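Local coordinates for protein fructokinase (Vibrio cholerae serotype O1, PDB 5EYN) that phosphorylates fructose at the expense of ATP, as a fructokinase of the PfkB (ribokinase-like) carbohydrate kinase family, at residues A[27-32]-A[74-79]; A[50-55]-A[83-88]; A[64-69]-A[92-97]. All blocks are in the same frame, centred on the assembly; numbering follows the deposited sequence.

Contact 1 (A[27-32]-A[74-79]). With FRU (beta-D-fructofuranose), chain B.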
ATOM      1  N   ALA A  27      -8.670  10.051   3.618  1.00  7.21           N
ATOM      2  CA  ALA A  27      -8.205   9.451   4.856  1.00  7.48           C
ATOM      3  C   ALA A  27      -7.202   8.368   4.467  1.00  7.83           C
ATOM      4  O   ALA A  27      -7.471   7.556   3.588  1.00  9.70           O
ATOM      5  CB  ALA A  27      -9.373   8.873   5.637  1.00  8.66           C
ATOM      6  N   VAL A  28      -6.027   8.376   5.083  1.00  7.67           N
ATOM      7  CA  VAL A  28      -4.954   7.507   4.650  1.00  9.36           C
ATOM      8  C   VAL A  28      -4.250   6.899   5.832  1.00  8.47           C
ATOM      9  O   VAL A  28      -4.270   7.454   6.925  1.00  9.35           O
ATOM     10  CB  VAL A  28      -3.906   8.250   3.819  1.00 11.58           C
ATOM     11  CG1 VAL A  28      -4.536   9.277   2.869  1.00 11.04           C
ATOM     12  CG2 VAL A  28      -2.860   8.883   4.658  1.00 14.99           C
ATOM     13  N   VAL A  29      -3.626   5.758   5.599  1.00  8.04           N
ATOM     14  CA  VAL A  29      -2.683   5.223   6.568  1.00  8.04           C
ATOM     15  C   VAL A  29      -1.280   5.641   6.168  1.00  7.78           C
ATOM     16  O   VAL A  29      -0.801   5.309   5.076  1.00  8.51           O
ATOM     17  CB  VAL A  29      -2.803   3.686   6.729  1.00  9.43           C
ATOM     18  CG1 VAL A  29      -1.639   3.133   7.523  1.00  9.89           C
ATOM     19  CG2 VAL A  29      -4.122   3.330   7.400  1.00 11.66           C
ATOM     20  N   ASP A  30      -0.647   6.405   7.059  1.00  7.94           N
ATOM     21  CA  ASP A  30       0.741   6.801   6.914  1.00  8.48           C
ATOM     22  C   ASP A  30       1.615   5.766   7.628  1.00  8.71           C
ATOM     23  O   ASP A  30       1.484   5.529   8.840  1.00  9.39           O
ATOM     24  CB  ASP A  30       0.999   8.172   7.554  1.00  8.21           C
ATOM     25  CG  ASP A  30       0.395   9.340   6.783  1.00  7.95           C
ATOM     26  OD1 ASP A  30       0.262   9.266   5.544  1.00  8.16           O
ATOM     27  OD2 ASP A  30       0.129  10.371   7.444  1.00  8.39           O
ATOM     28  N   LEU A  31       2.514   5.153   6.880  1.00  7.87           N
ATOM     29  CA  LEU A  31       3.473   4.201   7.423  1.00  8.66           C
ATOM     30  C   LEU A  31       4.751   4.971   7.717  1.00  9.28           C
ATOM     31  O   LEU A  31       5.440   5.431   6.814  1.00  9.37           O
ATOM     32  CB  LEU A  31       3.699   3.090   6.394  1.00  8.80           C
ATOM     33  CG  LEU A  31       2.476   2.237   6.081  1.00  9.39           C
ATOM     34  CD1 LEU A  31       2.739   1.357   4.866  1.00  9.80           C
ATOM     35  CD2 LEU A  31       2.048   1.401   7.271  1.00 10.43           C
ATOM     36  N   ILE A  32       5.041   5.131   9.000  1.00  9.35           N
ATOM     37  CA  ILE A  32       6.099   6.028   9.436  1.00  9.54           C
ATOM     38  C   ILE A  32       7.199   5.213  10.100  1.00 10.89           C
ATOM     39  O   ILE A  32       6.940   4.503  11.075  1.00 11.23           O
ATOM     40  CB  ILE A  32       5.561   7.102  10.399  1.00 10.26           C
ATOM     41  CG1 ILE A  32       4.463   7.898   9.675  1.00 10.63           C
ATOM     42  CG2 ILE A  32       6.688   8.013  10.875  1.00 11.35           C
ATOM     43  CD1 ILE A  32       3.948   9.102  10.455  1.00 10.98           C
ATOM     44  N   ARG A  74     -11.212   0.586   7.553  1.00 12.30           N
ATOM     45  CA  ARG A  74     -11.932   0.391   8.802  1.00 13.89           C
ATOM     46  C   ARG A  74     -11.167   1.040   9.951  1.00 12.79           C
ATOM     47  O   ARG A  74     -11.773   1.569  10.877  1.00 12.43           O
ATOM     48  CB  ARG A  74     -12.172  -1.088   9.066  1.00 15.21           C
ATOM     49  CG  ARG A  74     -13.213  -1.667   8.134  1.00 18.48           C
ATOM     50  CD  ARG A  74     -13.589  -3.082   8.513  1.00 24.28           C
ATOM     51  NE  ARG A  74     -12.585  -4.039   8.070  1.00 27.86           N
ATOM     52  CZ  ARG A  74     -12.512  -4.539   6.836  1.00 29.57           C
ATOM     53  NH1 ARG A  74     -13.388  -4.174   5.906  1.00 31.11           N
ATOM     54  NH2 ARG A  74     -11.558  -5.404   6.528  1.00 30.34           N
ATOM     55  N   PHE A  75      -9.839   1.012   9.884  1.00 11.98           N
ATOM     56  CA  PHE A  75      -9.012   1.675  10.887  1.00 11.64           C
ATOM     57  C   PHE A  75      -9.242   3.181  10.851  1.00 10.88           C
ATOM     58  O   PHE A  75      -9.294   3.826  11.889  1.00 10.63           O
ATOM     59  CB  PHE A  75      -7.548   1.340  10.631  1.00 11.50           C
ATOM     60  CG  PHE A  75      -6.573   2.104  11.482  1.00 12.12           C
ATOM     61  CD1 PHE A  75      -6.466   1.862  12.840  1.00 13.37           C
ATOM     62  CD2 PHE A  75      -5.740   3.044  10.909  1.00 13.80           C
ATOM     63  CE1 PHE A  75      -5.545   2.554  13.600  1.00 15.10           C
ATOM     64  CE2 PHE A  75      -4.810   3.726  11.667  1.00 15.32           C
ATOM     65  CZ  PHE A  75      -4.722   3.483  13.015  1.00 16.42           C
ATOM     66  N   MET A  76      -9.399   3.751   9.663  1.00 10.52           N
ATOM     67  CA  MET A  76      -9.660   5.187   9.573  1.00  9.45           C
ATOM     68  C   MET A  76     -11.068   5.542  10.064  1.00 10.43           C
ATOM     69  O   MET A  76     -11.259   6.558  10.739  1.00 10.62           O
ATOM     70  CB  MET A  76      -9.396   5.741   8.165  1.00  9.59           C
ATOM     71  CG  MET A  76      -7.906   5.691   7.802  1.00 11.06           C
ATOM     72  SD  MET A  76      -6.825   6.419   9.054  1.00 11.27           S
ATOM     73  CE  MET A  76      -7.369   8.094   9.062  1.00 11.00           C
ATOM     74  N   GLN A  77     -12.051   4.700   9.749  1.00 10.27           N
ATOM     75  CA  GLN A  77     -13.382   4.886  10.326  1.00 12.79           C
ATOM     76  C   GLN A  77     -13.311   4.854  11.847  1.00 12.69           C
ATOM     77  O   GLN A  77     -13.912   5.697  12.525  1.00 12.87           O
ATOM     78  CB  GLN A  77     -14.339   3.800   9.840  1.00 14.98           C
ATOM     79  CG  GLN A  77     -15.741   3.895  10.421  1.00 20.54           C
ATOM     80  CD  GLN A  77     -16.610   2.710  10.031  1.00 24.13           C
ATOM     81  OE1 GLN A  77     -16.167   1.559  10.057  1.00 25.36           O
ATOM     82  NE2 GLN A  77     -17.854   2.989   9.651  1.00 25.79           N
ATOM     83  N   GLN A  78     -12.600   3.870  12.382  1.00 12.97           N
ATOM     84  CA  GLN A  78     -12.473   3.732  13.836  1.00 14.08           C
ATOM     85  C   GLN A  78     -11.803   4.964  14.437  1.00 12.90           C
ATOM     86  O   GLN A  78     -12.189   5.449  15.503  1.00 13.69           O
ATOM     87  CB  GLN A  78     -11.649   2.486  14.194  1.00 15.90           C
ATOM     88  CG  GLN A  78     -11.607   2.193  15.691  1.00 19.04           C
ATOM     89  CD  GLN A  78     -12.989   1.932  16.239  1.00 22.81           C
ATOM     90  OE1 GLN A  78     -13.688   1.029  15.778  1.00 24.88           O
ATOM     91  NE2 GLN A  78     -13.403   2.729  17.213  1.00 23.88           N
ATOM     92  N   THR A  79     -10.779   5.457  13.755  1.00 10.79           N
ATOM     93  CA  THR A  79     -10.044   6.611  14.232  1.00 11.20           C
ATOM     94  C   THR A  79     -10.961   7.832  14.300  1.00 10.87           C
ATOM     95  O   THR A  79     -11.017   8.529  15.313  1.00 11.21           O
ATOM     96  CB  THR A  79      -8.823   6.919  13.333  1.00 11.31           C
ATOM     97  OG1 THR A  79      -7.882   5.835  13.383  1.00 12.20           O
ATOM     98  CG2 THR A  79      -8.131   8.207  13.753  1.00 13.38           C
TER
HETATM   99  C1  FRU B 401      -1.914  13.177   1.992  1.00  6.80           C
HETATM  100  C2  FRU B 401      -0.836  13.287   3.062  1.00  6.46           C
HETATM  101  C3  FRU B 401      -0.857  12.252   4.169  1.00  6.44           C
HETATM  102  C4  FRU B 401      -0.467  13.000   5.401  1.00  6.88           C
HETATM  103  C5  FRU B 401      -0.945  14.374   5.084  1.00  7.15           C
HETATM  104  C6  FRU B 401      -0.111  15.476   5.689  1.00  7.64           C
HETATM  105  O1  FRU B 401      -3.178  13.438   2.517  1.00  7.27           O
HETATM  106  O2  FRU B 401       0.388  13.216   2.396  1.00  7.36           O
HETATM  107  O3  FRU B 401      -0.013  11.204   3.797  1.00  7.27           O
HETATM  108  O4  FRU B 401      -1.082  12.540   6.556  1.00  7.26           O
HETATM  109  O5  FRU B 401      -0.986  14.529   3.676  1.00  7.26           O
HETATM  110  O6  FRU B 401      -0.600  16.746   5.337  1.00  8.74           O
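Strand 28-33 of the four-stranded lid sheet, which borders the fructose site, meets helix 71-82 where Ala27 and Val29 pack on Met76 and Phe75. The short segments lie nearly crosswise, at 101°, with axes 8.8 Å apart. Met76 covers the most ground: its CB lies 4.0 Å from Ala27 CB, and bends at chi2 and chi3 fold the thioether against the start of the strand. SD thereby comes within 3.5 Å of Val28 O, a van der Waals approach, while CE turns back against Ala27 CB. Next to it, Val29 CG2 lies 3.9 Å from Phe75 CD2, the two side chains crossing at about a right angle and the methyl approaching the ring obliquely. One face of that ring carries Thr79 OG1, 3.9 Å above its centre; the same hydroxyl donates to Phe75 O, which Thr79 N reaches from the opposite face of the carbonyl plane. Lys41 makes a cation-pi contact with Phe75.

The next residue along the strand, Asp30, holds fructose with both carboxylate oxygens, OD1 taking the sugar's O3 hydroxyl and OD2 its O4 hydroxyl, each at 2.6 Å. Farther from the helix, Leu31 packs on Leu31 of the second subunit. The helix contact is thus mainly apolar, without a polar bond across it, while Asp30 makes the segment's polar grip on the sugar.

Contact 2 (A[50-55]-A[83-88])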
ATOM      1  N   VAL A  50      -7.193  17.370   9.631  1.00  7.19           N
ATOM      2  CA  VAL A  50      -7.869  18.607   9.987  1.00  7.32           C
ATOM      3  C   VAL A  50      -9.126  18.335  10.820  1.00  8.31           C
ATOM      4  O   VAL A  50      -9.403  19.027  11.817  1.00  8.24           O
ATOM      5  CB  VAL A  50      -8.211  19.436   8.736  1.00  8.50           C
ATOM      6  CG1 VAL A  50      -8.972  20.679   9.132  1.00  8.29           C
ATOM      7  CG2 VAL A  50      -6.933  19.831   7.989  1.00  8.41           C
ATOM      8  N   ALA A  51      -9.892  17.334  10.403  1.00  7.83           N
ATOM      9  CA  ALA A  51     -11.111  16.979  11.115  1.00  8.06           C
ATOM     10  C   ALA A  51     -10.793  16.651  12.565  1.00  8.75           C
ATOM     11  O   ALA A  51     -11.470  17.107  13.479  1.00  9.45           O
ATOM     12  CB  ALA A  51     -11.803  15.799  10.453  1.00  9.00           C
ATOM     13  N   VAL A  52      -9.767  15.837  12.781  1.00  8.86           N
ATOM     14  CA  VAL A  52      -9.417  15.414  14.115  1.00  9.11           C
ATOM     15  C   VAL A  52      -8.871  16.609  14.898  1.00  9.70           C
ATOM     16  O   VAL A  52      -9.156  16.738  16.084  1.00  9.45           O
ATOM     17  CB  VAL A  52      -8.427  14.250  14.062  1.00  8.78           C
ATOM     18  CG1 VAL A  52      -7.858  13.933  15.433  1.00 10.55           C
ATOM     19  CG2 VAL A  52      -9.117  13.008  13.504  1.00  9.54           C
ATOM     20  N   ALA A  53      -8.100  17.483  14.254  1.00  9.00           N
ATOM     21  CA  ALA A  53      -7.564  18.644  14.949  1.00  9.59           C
ATOM     22  C   ALA A  53      -8.698  19.485  15.495  1.00  9.67           C
ATOM     23  O   ALA A  53      -8.639  19.956  16.630  1.00 10.35           O
ATOM     24  CB  ALA A  53      -6.723  19.476  14.039  1.00  9.56           C
ATOM     25  N   ILE A  54      -9.717  19.710  14.671  1.00  9.76           N
ATOM     26  CA  ILE A  54     -10.866  20.500  15.091  1.00  9.59           C
ATOM     27  C   ILE A  54     -11.594  19.826  16.257  1.00 11.06           C
ATOM     28  O   ILE A  54     -11.926  20.466  17.254  1.00 10.44           O
ATOM     29  CB  ILE A  54     -11.809  20.736  13.903  1.00  9.73           C
ATOM     30  CG1 ILE A  54     -11.138  21.681  12.908  1.00  9.79           C
ATOM     31  CG2 ILE A  54     -13.115  21.312  14.382  1.00  9.48           C
ATOM     32  CD1 ILE A  54     -11.829  21.753  11.554  1.00 10.13           C
ATOM     33  N   ALA A  55     -11.843  18.530  16.129  1.00 11.01           N
ATOM     34  CA  ALA A  55     -12.530  17.779  17.169  1.00 11.80           C
ATOM     35  C   ALA A  55     -11.765  17.799  18.498  1.00 12.91           C
ATOM     36  O   ALA A  55     -12.359  17.949  19.564  1.00 13.85           O
ATOM     37  CB  ALA A  55     -12.785  16.354  16.708  1.00 12.27           C
ATOM     38  N   GLU A  83     -12.229   9.800  17.664  1.00 14.60           N
ATOM     39  CA  GLU A  83     -11.897  11.213  17.783  1.00 14.00           C
ATOM     40  C   GLU A  83     -13.123  12.126  17.784  1.00 13.94           C
ATOM     41  O   GLU A  83     -12.976  13.340  17.835  1.00 13.25           O
ATOM     42  CB  GLU A  83     -10.929  11.630  16.670  1.00 12.49           C
ATOM     43  CG  GLU A  83      -9.584  10.918  16.724  1.00 13.02           C
ATOM     44  CD  GLU A  83      -8.712  11.353  17.887  1.00 13.85           C
ATOM     45  OE1 GLU A  83      -7.701  10.661  18.155  1.00 15.68           O
ATOM     46  OE2 GLU A  83      -9.023  12.382  18.532  1.00 13.71           O
ATOM     47  N   GLN A  84     -14.316  11.537  17.747  1.00 13.99           N
ATOM     48  CA  GLN A  84     -15.566  12.299  17.839  1.00 15.68           C
ATOM     49  C   GLN A  84     -15.767  13.196  16.618  1.00 14.77           C
ATOM     50  O   GLN A  84     -16.369  14.275  16.702  1.00 15.96           O
ATOM     51  CB  GLN A  84     -15.615  13.110  19.137  1.00 18.33           C
ATOM     52  CG  GLN A  84     -15.372  12.269  20.379  1.00 22.09           C
ATOM     53  CD  GLN A  84     -15.218  13.123  21.618  1.00 26.99           C
ATOM     54  OE1 GLN A  84     -14.181  13.094  22.287  1.00 30.47           O
ATOM     55  NE2 GLN A  84     -16.234  13.909  21.910  1.00 28.65           N
ATOM     56  N   VAL A  85     -15.267  12.725  15.480  1.00 11.96           N
ATOM     57  CA  VAL A  85     -15.540  13.347  14.206  1.00 12.66           C
ATOM     58  C   VAL A  85     -16.755  12.625  13.652  1.00 12.75           C
ATOM     59  O   VAL A  85     -16.805  11.403  13.666  1.00 16.14           O
ATOM     60  CB  VAL A  85     -14.349  13.163  13.250  1.00 11.34           C
ATOM     61  CG1 VAL A  85     -14.681  13.661  11.842  1.00 11.20           C
ATOM     62  CG2 VAL A  85     -13.119  13.875  13.782  1.00 11.86           C
ATOM     63  N   ASP A  86     -17.746  13.370  13.188  1.00 12.19           N
ATOM     64  CA  ASP A  86     -18.917  12.763  12.571  1.00 12.88           C
ATOM     65  C   ASP A  86     -18.477  12.109  11.257  1.00 13.68           C
ATOM     66  O   ASP A  86     -17.925  12.775  10.392  1.00 14.18           O
ATOM     67  CB  ASP A  86     -19.966  13.854  12.339  1.00 14.79           C
ATOM     68  CG  ASP A  86     -21.228  13.357  11.655  1.00 18.34           C
ATOM     69  OD1 ASP A  86     -22.296  13.926  11.960  1.00 23.50           O
ATOM     70  OD2 ASP A  86     -21.174  12.446  10.809  1.00 17.79           O
ATOM     71  N   CYS A  87     -18.674  10.802  11.140  1.00 14.48           N
ATOM     72  CA  CYS A  87     -18.242  10.073   9.953  1.00 14.65           C
ATOM     73  C   CYS A  87     -19.359   9.231   9.359  1.00 14.93           C
ATOM     74  O   CYS A  87     -19.117   8.252   8.662  1.00 14.84           O
ATOM     75  CB  CYS A  87     -16.996   9.215  10.235  1.00 16.06           C
ATOM     76  SG  CYS A  87     -17.053   8.203  11.732  1.00 18.48           S
ATOM     77  N   GLN A  88     -20.591   9.662   9.592  1.00 14.66           N
ATOM     78  CA  GLN A  88     -21.743   9.029   8.961  1.00 16.13           C
ATOM     79  C   GLN A  88     -21.606   8.999   7.432  1.00 15.50           C
ATOM     80  O   GLN A  88     -22.113   8.094   6.772  1.00 16.18           O
ATOM     81  CB  GLN A  88     -23.029   9.776   9.338  1.00 21.55           C
ATOM     82  CG  GLN A  88     -23.201  10.077  10.833  1.00 27.87           C
ATOM     83  CD  GLN A  88     -23.484   8.847  11.678  1.00 32.45           C
ATOM     84  OE1 GLN A  88     -22.728   7.868  11.665  1.00 34.26           O
ATOM     85  NE2 GLN A  88     -24.574   8.901  12.435  1.00 33.86           N
TER
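Ala51 O is gripped by two donors, Ala55 N in the regular helical bond and Ser61 OG from the strand that follows, and Val85 CG2 rests 3.6 Å from this same oxygen. A carbonyl inside helix 46-56 is thus satisfied twice over and still borders a methyl group of segment 83-88. Val85 supplies most of the apolar contact. Its CG1 stands anti to the backbone N (chi1 173°) and meets Ala51 CB at 3.8 Å; CG2, the other branch, reaches Ala55 CB at the same 3.8 Å and also nears Val52 CG2. Both branches therefore touch the helix, spread over successive turns.

Ala55 CB is packed tightly as well, with Glu83 O only 3.2 Å away, a close methyl-to-carbonyl approach. Glu83 bends at chi2 (-71°), which lays its side chain obliquely across Val52: CG is 3.7 Å from Val52 CG1, and CB touches both valine methyls. The carboxylate lies against the valine too, Glu83 OE2 standing 3.7 Å from Val52 CG1, while OE1 forms a salt bridge with Arg56, just beyond the helical segment. Leu80 of helix 71-82 adds to this apolar patch by touching both Val52 and Val85.

Helix 71-82 ends here: Gln84 takes a positive phi (66°) in a Schellman motif, and farther on Asp86 OD2 accepts from Gln88 N at 3.1 Å in an Asx turn. Small alanines on one helix facing a valine just after the end of another helix bring the elements close, an arrangement that belongs to the helix-to-strand turn of a beta-alpha-beta crossover, packed against a neighbouring helix of the Rossmann-like ribokinase fold.

Contact 3 (A[64-69]-A[92-97]); sequences FGRVGN and FDPVHR
Asp93 meets Arg66 and Val67 across the first two strands at the edge of the main sheet. Its CB packs 3.8 Å from Val67 O and near Arg66 CD. With CG anti to the backbone N (chi1 -170°), the carboxylate is directed toward the loop that follows. OD1 takes Arg66 NH1 in a 3.0 Å salt bridge, met on the anti side but 34° out of the carboxylate plane, the two flat groups 59° apart; Asp129 holds the same arginine through NE. OD2 accepts from both Val95 N and His96 N, each at 2.9 Å, giving an Asx turn within an Asx motif.

Val67 pairs in parallel with Phe92, and Asp93 N donates to Val67 O at 2.8 Å, nearly straight to the carbonyl. Beside it, Val67 CG2 lies against Phe92 CD1, whose ring edge faces Gly68 O at 3.3 Å. Gly68 CA comes within 3.2 Å of His96 O, and one water accepts from Asn69 N and donates to Asp93 O and His96 O. Arg97 NH1 bonds only weakly to Asn69 O, while its NH2 forms a salt bridge with Glu178 of the second subunit. Asp93 N thus joins the strands, while the carboxylate divides between arginine (OD1) and loop amides (OD2).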
ATOM      1  N   PHE A  64     -16.786  13.669   4.997  1.00  8.84           N
ATOM      2  CA  PHE A  64     -17.416  12.881   3.951  1.00  9.34           C
ATOM      3  C   PHE A  64     -16.404  12.508   2.898  1.00  9.69           C
ATOM      4  O   PHE A  64     -15.552  13.307   2.513  1.00  9.30           O
ATOM      5  CB  PHE A  64     -18.666  13.554   3.336  1.00  9.86           C
ATOM      6  CG  PHE A  64     -18.410  14.779   2.476  1.00  9.11           C
ATOM      7  CD1 PHE A  64     -18.312  14.669   1.089  1.00  8.59           C
ATOM      8  CD2 PHE A  64     -18.365  16.046   3.034  1.00  9.74           C
ATOM      9  CE1 PHE A  64     -18.143  15.803   0.288  1.00  8.21           C
ATOM     10  CE2 PHE A  64     -18.188  17.179   2.233  1.00  9.09           C
ATOM     11  CZ  PHE A  64     -18.085  17.048   0.857  1.00  8.95           C
ATOM     12  N   GLY A  65     -16.485  11.264   2.451  1.00  9.99           N
ATOM     13  CA  GLY A  65     -15.525  10.761   1.494  1.00  9.60           C
ATOM     14  C   GLY A  65     -15.595   9.254   1.406  1.00  9.97           C
ATOM     15  O   GLY A  65     -16.492   8.624   1.975  1.00 12.47           O
ATOM     16  N   ARG A  66     -14.658   8.681   0.661  1.00  9.35           N
ATOM     17  CA  ARG A  66     -14.565   7.237   0.508  1.00  8.80           C
ATOM     18  C   ARG A  66     -13.215   6.722   0.946  1.00  8.75           C
ATOM     19  O   ARG A  66     -12.176   7.286   0.604  1.00  9.42           O
ATOM     20  CB  ARG A  66     -14.744   6.807  -0.941  1.00 11.07           C
ATOM     21  CG  ARG A  66     -16.112   7.069  -1.490  1.00 11.42           C
ATOM     22  CD  ARG A  66     -16.315   6.474  -2.864  1.00 12.30           C
ATOM     23  NE  ARG A  66     -17.674   6.763  -3.285  1.00 15.64           N
ATOM     24  CZ  ARG A  66     -18.528   5.889  -3.798  1.00 19.91           C
ATOM     25  NH1 ARG A  66     -18.182   4.620  -3.992  1.00 23.43           N
ATOM     26  NH2 ARG A  66     -19.744   6.294  -4.136  1.00 22.39           N
ATOM     27  N   VAL A  67     -13.252   5.634   1.701  1.00  9.35           N
ATOM     28  CA  VAL A  67     -12.086   4.787   1.897  1.00  9.45           C
ATOM     29  C   VAL A  67     -12.385   3.410   1.328  1.00  8.63           C
ATOM     30  O   VAL A  67     -13.464   3.174   0.795  1.00  9.67           O
ATOM     31  CB  VAL A  67     -11.710   4.665   3.381  1.00  9.97           C
ATOM     32  CG1 VAL A  67     -11.167   5.994   3.898  1.00 10.52           C
ATOM     33  CG2 VAL A  67     -12.897   4.170   4.209  1.00 10.75           C
ATOM     34  N   GLY A  68     -11.419   2.507   1.402  1.00  9.25           N
ATOM     35  CA  GLY A  68     -11.637   1.174   0.897  1.00 10.50           C
ATOM     36  C   GLY A  68     -12.242   0.251   1.928  1.00 11.43           C
ATOM     37  O   GLY A  68     -12.129   0.489   3.129  1.00 12.93           O
ATOM     38  N   ASN A  69     -12.890  -0.799   1.438  1.00 12.85           N
ATOM     39  CA  ASN A  69     -13.381  -1.880   2.273  1.00 16.04           C
ATOM     40  C   ASN A  69     -12.220  -2.807   2.572  1.00 15.45           C
ATOM     41  O   ASN A  69     -12.075  -3.871   1.966  1.00 16.94           O
ATOM     42  CB  ASN A  69     -14.495  -2.626   1.552  1.00 20.30           C
ATOM     43  CG  ASN A  69     -15.174  -3.644   2.431  1.00 24.59           C
ATOM     44  OD1 ASN A  69     -14.907  -3.725   3.629  1.00 26.10           O
ATOM     45  ND2 ASN A  69     -16.065  -4.432   1.841  1.00 26.69           N
ATOM     46  N   PHE A  92     -17.485   3.227   2.263  1.00 15.11           N
ATOM     47  CA  PHE A  92     -16.525   2.274   1.757  1.00 16.93           C
ATOM     48  C   PHE A  92     -16.787   2.061   0.284  1.00 18.24           C
ATOM     49  O   PHE A  92     -17.891   1.667  -0.111  1.00 20.57           O
ATOM     50  CB  PHE A  92     -16.637   0.980   2.561  1.00 20.82           C
ATOM     51  CG  PHE A  92     -16.337   1.177   4.012  1.00 24.15           C
ATOM     52  CD1 PHE A  92     -15.048   1.014   4.485  1.00 25.73           C
ATOM     53  CD2 PHE A  92     -17.324   1.588   4.889  1.00 26.03           C
ATOM     54  CE1 PHE A  92     -14.753   1.220   5.811  1.00 27.81           C
ATOM     55  CE2 PHE A  92     -17.034   1.795   6.231  1.00 28.17           C
ATOM     56  CZ  PHE A  92     -15.747   1.614   6.689  1.00 28.62           C
ATOM     57  N   ASP A  93     -15.795   2.372  -0.539  1.00 17.22           N
ATOM     58  CA  ASP A  93     -15.888   2.063  -1.960  1.00 16.62           C
ATOM     59  C   ASP A  93     -15.882   0.554  -2.137  1.00 18.17           C
ATOM     60  O   ASP A  93     -15.146  -0.155  -1.437  1.00 17.52           O
ATOM     61  CB  ASP A  93     -14.714   2.662  -2.728  1.00 16.36           C
ATOM     62  CG  ASP A  93     -14.896   2.560  -4.223  1.00 17.54           C
ATOM     63  OD1 ASP A  93     -15.565   3.444  -4.791  1.00 17.72           O
ATOM     64  OD2 ASP A  93     -14.386   1.596  -4.831  1.00 18.00           O
ATOM     65  N   PRO A  94     -16.695   0.054  -3.074  1.00 19.71           N
ATOM     66  CA  PRO A  94     -16.784  -1.400  -3.246  1.00 20.54           C
ATOM     67  C   PRO A  94     -15.534  -2.057  -3.839  1.00 19.91           C
ATOM     68  O   PRO A  94     -15.338  -3.254  -3.650  1.00 21.96           O
ATOM     69  CB  PRO A  94     -17.984  -1.567  -4.191  1.00 21.09           C
ATOM     70  CG  PRO A  94     -18.148  -0.251  -4.855  1.00 22.66           C
ATOM     71  CD  PRO A  94     -17.702   0.774  -3.879  1.00 21.41           C
ATOM     72  N   VAL A  95     -14.698  -1.290  -4.524  1.00 17.58           N
ATOM     73  CA  VAL A  95     -13.630  -1.873  -5.334  1.00 16.97           C
ATOM     74  C   VAL A  95     -12.231  -1.393  -4.946  1.00 14.92           C
ATOM     75  O   VAL A  95     -11.288  -2.172  -4.891  1.00 16.95           O
ATOM     76  CB  VAL A  95     -13.882  -1.560  -6.836  1.00 19.66           C
ATOM     77  CG1 VAL A  95     -12.645  -1.866  -7.683  1.00 20.74           C
ATOM     78  CG2 VAL A  95     -15.100  -2.323  -7.342  1.00 22.26           C
ATOM     79  N   HIS A  96     -12.093  -0.106  -4.690  1.00 11.41           N
ATOM     80  CA  HIS A  96     -10.778   0.497  -4.562  1.00 10.95           C
ATOM     81  C   HIS A  96     -10.277   0.521  -3.124  1.00 10.03           C
ATOM     82  O   HIS A  96     -11.052   0.562  -2.188  1.00 11.71           O
ATOM     83  CB  HIS A  96     -10.824   1.894  -5.170  1.00 11.00           C
ATOM     84  CG  HIS A  96     -11.238   1.883  -6.602  1.00 13.04           C
ATOM     85  ND1 HIS A  96     -10.366   1.544  -7.611  1.00 13.88           N
ATOM     86  CD2 HIS A  96     -12.432   2.126  -7.193  1.00 14.20           C
ATOM     87  CE1 HIS A  96     -11.006   1.585  -8.767  1.00 14.47           C
ATOM     88  NE2 HIS A  96     -12.257   1.946  -8.542  1.00 15.12           N
ATOM     89  N   ARG A  97      -8.963   0.509  -2.977  1.00  8.51           N
ATOM     90  CA  ARG A  97      -8.303   0.398  -1.700  1.00  7.34           C
ATOM     91  C   ARG A  97      -8.039   1.751  -1.051  1.00  7.32           C
ATOM     92  O   ARG A  97      -7.900   2.776  -1.709  1.00  7.98           O
ATOM     93  CB  ARG A  97      -6.985  -0.346  -1.906  1.00  8.54           C
ATOM     94  CG  ARG A  97      -7.185  -1.834  -2.169  1.00  9.73           C
ATOM     95  CD  ARG A  97      -7.257  -2.551  -0.851  1.00 11.98           C
ATOM     96  NE  ARG A  97      -7.735  -3.908  -0.977  1.00 15.42           N
ATOM     97  CZ  ARG A  97      -8.994  -4.278  -0.818  1.00 17.54           C
ATOM     98  NH1 ARG A  97      -9.932  -3.382  -0.538  1.00 19.48           N
ATOM     99  NH2 ARG A  97      -9.319  -5.556  -0.952  1.00 20.12           N
TER
HETATM  100  O   HOH W   1     -12.819  -1.330  -1.485  1.00 16.62           O

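The contacts share a beta-alpha-beta unit, strand 61-68, helix 71-82 and strand 86-93. Contact 1 sets the helix's side against the lid strand, contact 2 lies where its end runs into strand 86-93, and contact 3 pairs that strand with 61-68. Contact 1 is buried; contacts 2 and 3 are partly buried. Chemistry follows place: apolar and sulfur packing in the first, alanine and valine methyls, with a glutamate salt-bridged to Arg56, in the second, and backbone pairing, salt bridges and water in the third. Ala27 of contact 1 touches Val67 of contact 3, and both contacts reach the second subunit, through Leu31 and Arg97, whereas contact 2 has no such neighbour.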